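Local coordinates for protein phosphoribosylaminoimidazole-succinocarboxamide synthase (Pyrococcus horikoshii, PDB 3U54) that catalyses the ATP-dependent joining of L-aspartate to a carboxylated aminoimidazole ribotide, giving SAICAR in de novo purine biosynthesis, at residues K22-F27 and R77-K82; E81-Y86 and D185-D190. All blocks are in the same frame, centred on the assembly; numbering follows the deposited sequence.

Interaction 1 (K22-F27 and R77-K82). With CD (cadmium ion), chain I.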
ATOM      1  N   LYS A  22     -21.483 -27.248 -12.611  1.00 32.19           N
ATOM      2  CA  LYS A  22     -20.467 -28.293 -12.831  1.00 30.73           C
ATOM      3  C   LYS A  22     -20.475 -28.968 -14.195  1.00 30.93           C
ATOM      4  O   LYS A  22     -21.447 -28.915 -14.934  1.00 30.89           O
ATOM      5  CB  LYS A  22     -20.544 -29.365 -11.726  1.00 30.97           C
ATOM      6  CG  LYS A  22     -21.753 -30.286 -11.789  1.00 31.10           C
ATOM      7  CD  LYS A  22     -21.617 -31.431 -10.800  1.00 37.34           C
ATOM      8  CE  LYS A  22     -22.109 -31.074  -9.394  1.00 45.33           C
ATOM      9  NZ  LYS A  22     -23.402 -30.295  -9.366  1.00 47.60           N
ATOM     10  N   LEU A  23     -19.373 -29.633 -14.504  1.00 30.34           N
ATOM     11  CA  LEU A  23     -19.220 -30.303 -15.779  1.00 28.35           C
ATOM     12  C   LEU A  23     -18.217 -31.446 -15.652  1.00 25.82           C
ATOM     13  O   LEU A  23     -17.566 -31.586 -14.624  1.00 26.44           O
ATOM     14  CB  LEU A  23     -18.828 -29.286 -16.870  1.00 27.71           C
ATOM     15  CG  LEU A  23     -17.469 -28.584 -16.780  1.00 38.01           C
ATOM     16  CD1 LEU A  23     -16.524 -29.191 -17.773  1.00 22.08           C
ATOM     17  CD2 LEU A  23     -17.596 -27.076 -17.026  1.00 34.90           C
ATOM     18  N   ILE A  24     -18.111 -32.248 -16.707  1.00 20.05           N
ATOM     19  CA  ILE A  24     -17.169 -33.347 -16.804  1.00 23.39           C
ATOM     20  C   ILE A  24     -16.014 -33.002 -17.749  1.00 24.97           C
ATOM     21  O   ILE A  24     -16.236 -32.517 -18.867  1.00 27.45           O
ATOM     22  CB  ILE A  24     -17.887 -34.655 -17.266  1.00 21.39           C
ATOM     23  CG1 ILE A  24     -18.816 -35.149 -16.152  1.00 25.75           C
ATOM     24  CG2 ILE A  24     -16.879 -35.749 -17.645  1.00 24.99           C
ATOM     25  CD1 ILE A  24     -19.995 -35.946 -16.616  1.00 34.62           C
HETATM   26  N   MSE A  25     -14.789 -33.249 -17.283  1.00 19.97           N
HETATM   27  CA  MSE A  25     -13.587 -33.034 -18.070  1.00 20.46           C
HETATM   28  C   MSE A  25     -13.095 -34.415 -18.481  1.00 23.14           C
HETATM   29  O   MSE A  25     -12.769 -35.248 -17.630  1.00 17.37           O
HETATM   30  CB  MSE A  25     -12.534 -32.311 -17.224  1.00 21.06           C
HETATM   31  CG  MSE A  25     -11.307 -31.852 -17.985  1.00 26.82           C
HETATM   32 SE   MSE A  25     -10.211 -30.558 -16.994  1.00 35.55          SE
HETATM   33  CE  MSE A  25      -9.877 -31.519 -15.377  1.00 19.62           C
ATOM     34  N   GLU A  26     -13.064 -34.679 -19.779  1.00 22.70           N
ATOM     35  CA  GLU A  26     -12.697 -36.029 -20.213  1.00 29.87           C
ATOM     36  C   GLU A  26     -11.335 -36.082 -20.909  1.00 25.04           C
ATOM     37  O   GLU A  26     -11.108 -35.405 -21.920  1.00 25.70           O
ATOM     38  CB  GLU A  26     -13.794 -36.665 -21.084  1.00 31.11           C
ATOM     39  CG  GLU A  26     -13.649 -38.195 -21.241  1.00 33.67           C
ATOM     40  CD  GLU A  26     -14.570 -38.775 -22.315  1.00 44.64           C
ATOM     41  OE1 GLU A  26     -14.961 -38.042 -23.256  1.00 41.54           O
ATOM     42  OE2 GLU A  26     -14.893 -39.981 -22.224  1.00 45.51           O
ATOM     43  N   PHE A  27     -10.440 -36.884 -20.346  1.00 24.42           N
ATOM     44  CA  PHE A  27      -9.088 -37.001 -20.864  1.00 29.92           C
ATOM     45  C   PHE A  27      -9.024 -38.064 -21.941  1.00 27.54           C
ATOM     46  O   PHE A  27      -9.499 -39.182 -21.749  1.00 29.69           O
ATOM     47  CB  PHE A  27      -8.100 -37.274 -19.728  1.00 25.96           C
ATOM     48  CG  PHE A  27      -7.913 -36.105 -18.794  1.00 25.88           C
ATOM     49  CD1 PHE A  27      -6.765 -35.330 -18.849  1.00 26.44           C
ATOM     50  CD2 PHE A  27      -8.888 -35.775 -17.870  1.00 17.86           C
ATOM     51  CE1 PHE A  27      -6.576 -34.264 -17.990  1.00 23.08           C
ATOM     52  CE2 PHE A  27      -8.710 -34.708 -17.009  1.00 13.28           C
ATOM     53  CZ  PHE A  27      -7.539 -33.955 -17.063  1.00 21.57           C
ATOM     54  N   ARG A  77     -12.226 -39.434 -16.450  1.00 26.15           N
ATOM     55  CA  ARG A  77     -13.170 -38.318 -16.375  1.00 27.79           C
ATOM     56  C   ARG A  77     -13.128 -37.663 -15.015  1.00 27.59           C
ATOM     57  O   ARG A  77     -13.233 -38.343 -13.994  1.00 32.74           O
ATOM     58  CB  ARG A  77     -14.600 -38.760 -16.652  1.00 28.52           C
ATOM     59  CG  ARG A  77     -14.923 -39.124 -18.069  1.00 27.18           C
ATOM     60  CD  ARG A  77     -16.383 -39.475 -18.159  1.00 39.33           C
ATOM     61  NE  ARG A  77     -16.799 -39.785 -19.525  1.00 39.49           N
ATOM     62  CZ  ARG A  77     -18.046 -39.669 -19.961  1.00 35.31           C
ATOM     63  NH1 ARG A  77     -18.996 -39.244 -19.140  1.00 43.11           N
ATOM     64  NH2 ARG A  77     -18.345 -39.963 -21.218  1.00 38.40           N
ATOM     65  N   LEU A  78     -12.975 -36.339 -15.004  1.00 26.20           N
ATOM     66  CA  LEU A  78     -13.064 -35.566 -13.767  1.00 22.22           C
ATOM     67  C   LEU A  78     -14.356 -34.748 -13.708  1.00 23.46           C
ATOM     68  O   LEU A  78     -14.844 -34.268 -14.720  1.00 18.94           O
ATOM     69  CB  LEU A  78     -11.854 -34.641 -13.620  1.00 22.83           C
ATOM     70  CG  LEU A  78     -10.443 -35.222 -13.700  1.00 20.68           C
ATOM     71  CD1 LEU A  78      -9.565 -34.305 -12.913  1.00 13.46           C
ATOM     72  CD2 LEU A  78     -10.332 -36.650 -13.148  1.00 19.64           C
ATOM     73  N   ILE A  79     -14.915 -34.605 -12.516  1.00 22.75           N
ATOM     74  CA  ILE A  79     -16.037 -33.723 -12.329  1.00 23.17           C
ATOM     75  C   ILE A  79     -15.484 -32.420 -11.788  1.00 19.99           C
ATOM     76  O   ILE A  79     -14.811 -32.398 -10.771  1.00 23.32           O
ATOM     77  CB  ILE A  79     -17.108 -34.309 -11.378  1.00 25.67           C
ATOM     78  CG1 ILE A  79     -17.626 -35.647 -11.926  1.00 27.87           C
ATOM     79  CG2 ILE A  79     -18.255 -33.293 -11.197  1.00 15.99           C
ATOM     80  CD1 ILE A  79     -18.162 -36.601 -10.874  1.00 36.80           C
ATOM     81  N   VAL A  80     -15.790 -31.333 -12.481  1.00 21.63           N
ATOM     82  CA  VAL A  80     -15.159 -30.059 -12.225  1.00 21.74           C
ATOM     83  C   VAL A  80     -16.200 -28.956 -12.138  1.00 22.59           C
ATOM     84  O   VAL A  80     -17.161 -28.912 -12.899  1.00 21.67           O
ATOM     85  CB  VAL A  80     -14.092 -29.713 -13.304  1.00 24.03           C
ATOM     86  CG1 VAL A  80     -12.899 -30.647 -13.192  1.00 21.96           C
ATOM     87  CG2 VAL A  80     -14.682 -29.785 -14.702  1.00 15.72           C
ATOM     88  N   GLU A  81     -16.001 -28.054 -11.192  1.00 26.27           N
ATOM     89  CA  GLU A  81     -16.934 -26.972 -10.983  1.00 26.21           C
ATOM     90  C   GLU A  81     -16.894 -26.005 -12.152  1.00 22.55           C
ATOM     91  O   GLU A  81     -15.855 -25.835 -12.784  1.00 23.63           O
ATOM     92  CB  GLU A  81     -16.650 -26.296  -9.645  1.00 22.06           C
ATOM     93  CG  GLU A  81     -15.681 -25.173  -9.693  1.00 24.18           C
ATOM     94  CD  GLU A  81     -15.396 -24.666  -8.328  1.00 26.86           C
ATOM     95  OE1 GLU A  81     -14.297 -24.935  -7.816  1.00 31.76           O
ATOM     96  OE2 GLU A  81     -16.287 -24.043  -7.747  1.00 33.10           O
ATOM     97  N   LYS A  82     -18.033 -25.400 -12.460  1.00 22.14           N
ATOM     98  CA  LYS A  82     -18.111 -24.504 -13.597  1.00 24.83           C
ATOM     99  C   LYS A  82     -17.650 -23.102 -13.226  1.00 27.13           C
ATOM    100  O   LYS A  82     -17.972 -22.586 -12.150  1.00 24.92           O
ATOM    101  CB  LYS A  82     -19.516 -24.469 -14.191  1.00 22.97           C
ATOM    102  CG  LYS A  82     -19.588 -23.834 -15.566  1.00 29.43           C
ATOM    103  CD  LYS A  82     -21.023 -23.787 -16.067  1.00 37.58           C
ATOM    104  CE  LYS A  82     -21.120 -22.932 -17.319  1.00 43.47           C
ATOM    105  NZ  LYS A  82     -22.429 -23.098 -18.026  1.00 45.44           N
TER
HETATM  106 CD    CD I 404     -15.785 -22.798  -5.603  1.00 73.78          CD
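The selenomethionine Met-25 turns at its CG-SE bond (chi3 55°), which brings Met-25 CE to 3.7 Å from Leu-78 CD1. The same methyl lies 3.8 Å from Val-80 CG1, so it bridges two residues of strand 77-81 on one face of the sheet. Phe-27 slants in beside them, with its CE2 3.8 Å from Leu-78 CG, and Leu-23 CD1 meets Val-80 CG2 at 3.6 Å. Beneath this apolar row the backbones pair antiparallel. Leu-23 with Val-80 and Met-25 with Leu-78 form the hydrogen-bonded pairs, each joined by two N-H to O bonds, among them Met-25 N to Leu-78 O at 2.8 Å.

The other face is more open to solvent. Ile-24 CG1 and Ile-79 CG1 are a loose 4.4 Å apart. At the far end of the register the aliphatic part of Arg-77 does pack, its CG 3.5 Å from Glu-26 CG, but the charges are held lightly: Arg-77 NE gives Glu-26 OE2 a weak 3.3 Å hydrogen bond within a salt bridge. The oxygen sits near the guanidinium plane, yet the carboxylate is turned 87° from it.

These are the two central strands of a four-stranded antiparallel sheet, with 13-17 beside 22-27 and 69-72 beside 77-81. Helix 45-62 packs on the face of Met-25 and Leu-78, taking Phe-27 against Ala-50 and Leu-78 against Val-54.

Interaction 2 (E81-Y86 and D185-D190); sequences EKLDMY and DIVLAD. With CD (cadmium ion), chain I.
Tyr-86 CG and Ile-186 CG1 both stand anti to the carbonyl carbon of their own residue (chi1 -68° and -77°), and the two side chains then cross at about a right angle. Ile-186 CG1 comes to the edge of the ring, near its plane, 3.8 Å from Tyr-86 CE2 and 3.3 Å from the phenolic OH. The isoleucine therefore borders the hydroxyl without bonding to it; Tyr-86 OH is hydrogen-bonded to Glu-145, which helps to hold that end of the ring. Helix 143-165 closes over both residues, through Ile-149 in each case.

Earlier in the segment, Leu-83 directs CD2 into the angle between Val-187 and Ala-189, 3.7 Å from Ala-189 CB. The selenomethionine Met-85, folded at its last two torsions, adds its SE to the same methyl at 3.9 Å. Ala-189 thus receives two longer side chains on one small group. At the other end Glu-81 and Val-187 approach from opposite directions, and Glu-81 OE1 stops 3.6 Å from Val-187 CG1. The other carboxylate oxygen, Glu-81 OE2, binds a cadmium ion at 2.5 Å.

No hydrogen bond spans 81-86 and 185-190. The contact is apolar packing between two segments of the chain that both hydrogen-bond to strand 169-180. With Glu-81 turning one oxygen to the metal and the other to a valine methyl, the cadmium probably offsets part of its negative charge; the ion is absent from the enzyme's reaction and was perhaps acquired in crystallisation.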
ATOM      1  N   GLU A  81     -16.001 -28.054 -11.192  1.00 26.27           N
ATOM      2  CA  GLU A  81     -16.934 -26.972 -10.983  1.00 26.21           C
ATOM      3  C   GLU A  81     -16.894 -26.005 -12.152  1.00 22.55           C
ATOM      4  O   GLU A  81     -15.855 -25.835 -12.784  1.00 23.63           O
ATOM      5  CB  GLU A  81     -16.650 -26.296  -9.645  1.00 22.06           C
ATOM      6  CG  GLU A  81     -15.681 -25.173  -9.693  1.00 24.18           C
ATOM      7  CD  GLU A  81     -15.396 -24.666  -8.328  1.00 26.86           C
ATOM      8  OE1 GLU A  81     -14.297 -24.935  -7.816  1.00 31.76           O
ATOM      9  OE2 GLU A  81     -16.287 -24.043  -7.747  1.00 33.10           O
ATOM     10  N   LYS A  82     -18.033 -25.400 -12.460  1.00 22.14           N
ATOM     11  CA  LYS A  82     -18.111 -24.504 -13.597  1.00 24.83           C
ATOM     12  C   LYS A  82     -17.650 -23.102 -13.226  1.00 27.13           C
ATOM     13  O   LYS A  82     -17.972 -22.586 -12.150  1.00 24.92           O
ATOM     14  CB  LYS A  82     -19.516 -24.469 -14.191  1.00 22.97           C
ATOM     15  CG  LYS A  82     -19.588 -23.834 -15.566  1.00 29.43           C
ATOM     16  CD  LYS A  82     -21.023 -23.787 -16.067  1.00 37.58           C
ATOM     17  CE  LYS A  82     -21.120 -22.932 -17.319  1.00 43.47           C
ATOM     18  NZ  LYS A  82     -22.429 -23.098 -18.026  1.00 45.44           N
ATOM     19  N   LEU A  83     -16.916 -22.496 -14.155  1.00 27.16           N
ATOM     20  CA  LEU A  83     -16.181 -21.268 -13.910  1.00 24.44           C
ATOM     21  C   LEU A  83     -16.404 -20.258 -15.006  1.00 21.79           C
ATOM     22  O   LEU A  83     -16.687 -20.639 -16.163  1.00 18.95           O
ATOM     23  CB  LEU A  83     -14.685 -21.582 -13.850  1.00 22.07           C
ATOM     24  CG  LEU A  83     -13.959 -21.747 -12.518  1.00 24.74           C
ATOM     25  CD1 LEU A  83     -14.784 -22.309 -11.412  1.00 24.20           C
ATOM     26  CD2 LEU A  83     -12.685 -22.525 -12.717  1.00 24.40           C
ATOM     27  N   ASP A  84     -16.277 -18.980 -14.620  1.00 17.43           N
ATOM     28  CA  ASP A  84     -16.116 -17.860 -15.539  1.00 21.46           C
ATOM     29  C   ASP A  84     -14.611 -17.727 -15.763  1.00 22.99           C
ATOM     30  O   ASP A  84     -13.894 -17.201 -14.923  1.00 21.42           O
ATOM     31  CB  ASP A  84     -16.687 -16.592 -14.900  1.00 28.22           C
ATOM     32  CG  ASP A  84     -16.327 -15.331 -15.650  1.00 33.54           C
ATOM     33  OD1 ASP A  84     -16.230 -15.379 -16.899  1.00 48.36           O
ATOM     34  OD2 ASP A  84     -16.149 -14.277 -14.987  1.00 41.10           O
HETATM   35  N   MSE A  85     -14.151 -18.228 -16.904  1.00 23.82           N
HETATM   36  CA  MSE A  85     -12.734 -18.455 -17.166  1.00 21.18           C
HETATM   37  C   MSE A  85     -12.001 -17.206 -17.628  1.00 26.09           C
HETATM   38  O   MSE A  85     -12.502 -16.460 -18.495  1.00 21.30           O
HETATM   39  CB  MSE A  85     -12.560 -19.534 -18.242  1.00 26.75           C
HETATM   40  CG  MSE A  85     -13.037 -20.927 -17.851  1.00 26.05           C
HETATM   41 SE   MSE A  85     -11.851 -21.706 -16.539  1.00 32.29          SE
HETATM   42  CE  MSE A  85     -10.377 -22.066 -17.753  1.00 31.59           C
ATOM     43  N   TYR A  86     -10.797 -17.011 -17.074  1.00 24.23           N
ATOM     44  CA  TYR A  86      -9.871 -15.996 -17.574  1.00 21.91           C
ATOM     45  C   TYR A  86      -9.239 -16.452 -18.882  1.00 22.11           C
ATOM     46  O   TYR A  86      -8.814 -17.609 -19.006  1.00 21.87           O
ATOM     47  CB  TYR A  86      -8.761 -15.703 -16.560  1.00 23.60           C
ATOM     48  CG  TYR A  86      -9.232 -15.008 -15.304  1.00 22.25           C
ATOM     49  CD1 TYR A  86      -9.564 -13.650 -15.316  1.00 14.10           C
ATOM     50  CD2 TYR A  86      -9.331 -15.708 -14.104  1.00 16.47           C
ATOM     51  CE1 TYR A  86      -9.984 -13.008 -14.164  1.00 20.25           C
ATOM     52  CE2 TYR A  86      -9.758 -15.082 -12.949  1.00 25.57           C
ATOM     53  CZ  TYR A  86     -10.081 -13.728 -12.982  1.00 25.49           C
ATOM     54  OH  TYR A  86     -10.504 -13.124 -11.819  1.00 29.33           O
ATOM     55  N   ASP A 185     -14.391 -15.581  -6.018  1.00 30.25           N
ATOM     56  CA  ASP A 185     -13.099 -16.216  -5.722  1.00 31.70           C
ATOM     57  C   ASP A 185     -12.444 -16.778  -6.981  1.00 25.43           C
ATOM     58  O   ASP A 185     -13.120 -17.386  -7.805  1.00 23.06           O
ATOM     59  CB  ASP A 185     -13.257 -17.331  -4.672  1.00 32.66           C
ATOM     60  CG  ASP A 185     -13.574 -16.791  -3.282  1.00 38.61           C
ATOM     61  OD1 ASP A 185     -12.957 -15.787  -2.873  1.00 45.50           O
ATOM     62  OD2 ASP A 185     -14.437 -17.376  -2.591  1.00 44.14           O
ATOM     63  N   ILE A 186     -11.135 -16.553  -7.112  1.00 23.17           N
ATOM     64  CA  ILE A 186     -10.331 -17.022  -8.263  1.00 22.54           C
ATOM     65  C   ILE A 186      -9.903 -18.470  -8.058  1.00 21.24           C
ATOM     66  O   ILE A 186      -9.390 -18.800  -7.008  1.00 14.31           O
ATOM     67  CB  ILE A 186      -9.114 -16.090  -8.474  1.00 21.96           C
ATOM     68  CG1 ILE A 186      -9.585 -14.808  -9.156  1.00 12.90           C
ATOM     69  CG2 ILE A 186      -7.976 -16.763  -9.260  1.00 20.98           C
ATOM     70  CD1 ILE A 186      -8.784 -13.561  -8.738  1.00 22.58           C
ATOM     71  N   VAL A 187     -10.117 -19.314  -9.070  1.00 21.09           N
ATOM     72  CA  VAL A 187     -10.049 -20.767  -8.930  1.00 18.76           C
ATOM     73  C   VAL A 187      -9.169 -21.395 -10.007  1.00 24.04           C
ATOM     74  O   VAL A 187      -9.357 -21.166 -11.198  1.00 18.87           O
ATOM     75  CB  VAL A 187     -11.482 -21.396  -8.972  1.00 23.98           C
ATOM     76  CG1 VAL A 187     -11.446 -22.907  -8.785  1.00 14.84           C
ATOM     77  CG2 VAL A 187     -12.359 -20.785  -7.909  1.00 22.81           C
ATOM     78  N   LEU A 188      -8.208 -22.207  -9.572  1.00 22.74           N
ATOM     79  CA  LEU A 188      -7.337 -22.942 -10.484  1.00 19.55           C
ATOM     80  C   LEU A 188      -8.107 -24.027 -11.254  1.00 22.15           C
ATOM     81  O   LEU A 188      -8.903 -24.769 -10.682  1.00 26.09           O
ATOM     82  CB  LEU A 188      -6.184 -23.556  -9.697  1.00 21.88           C
ATOM     83  CG  LEU A 188      -5.149 -24.372 -10.454  1.00 17.82           C
ATOM     84  CD1 LEU A 188      -4.284 -23.454 -11.277  1.00 23.35           C
ATOM     85  CD2 LEU A 188      -4.312 -25.174  -9.475  1.00 28.98           C
ATOM     86  N   ALA A 189      -7.847 -24.119 -12.549  1.00 17.96           N
ATOM     87  CA  ALA A 189      -8.695 -24.870 -13.438  1.00 16.55           C
ATOM     88  C   ALA A 189      -7.900 -25.801 -14.385  1.00 19.65           C
ATOM     89  O   ALA A 189      -6.797 -26.239 -14.067  1.00 19.90           O
ATOM     90  CB  ALA A 189      -9.574 -23.891 -14.220  1.00 17.23           C
ATOM     91  N   ASP A 190      -8.475 -26.100 -15.541  1.00 20.69           N
ATOM     92  CA  ASP A 190      -7.836 -26.952 -16.565  1.00 20.13           C
ATOM     93  C   ASP A 190      -7.188 -28.218 -15.974  1.00 22.48           C
ATOM     94  O   ASP A 190      -7.839 -28.945 -15.234  1.00 19.59           O
ATOM     95  CB  ASP A 190      -6.876 -26.127 -17.432  1.00 19.06           C
ATOM     96  CG  ASP A 190      -6.484 -26.832 -18.712  1.00 17.02           C
ATOM     97  OD1 ASP A 190      -5.384 -27.415 -18.729  1.00 23.57           O
ATOM     98  OD2 ASP A 190      -7.248 -26.811 -19.703  1.00 26.56           O
TER
HETATM   99 CD    CD I 404     -15.785 -22.798  -5.603  1.00 73.78          CD

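From the N terminus, strand 22-27 is laid down first, and interaction 1 closes the excursion through helix 45-62 and strand 69-72 when 77-82 returns beside it. The chain continues through the shared residues Glu-81 and Lys-82 into 81-86, where interaction 2 opens a longer loop that ends at 185-190 after helix 143-165 and strand 169-180. The two loops follow one another, neither nested nor crossed. Interaction 1 belongs to the four-stranded sheet and interaction 2 to the larger one, so the shared residues join both sheets. They also meet in space, since Met-25 CE packs 3.3 Å from Asp-190 O.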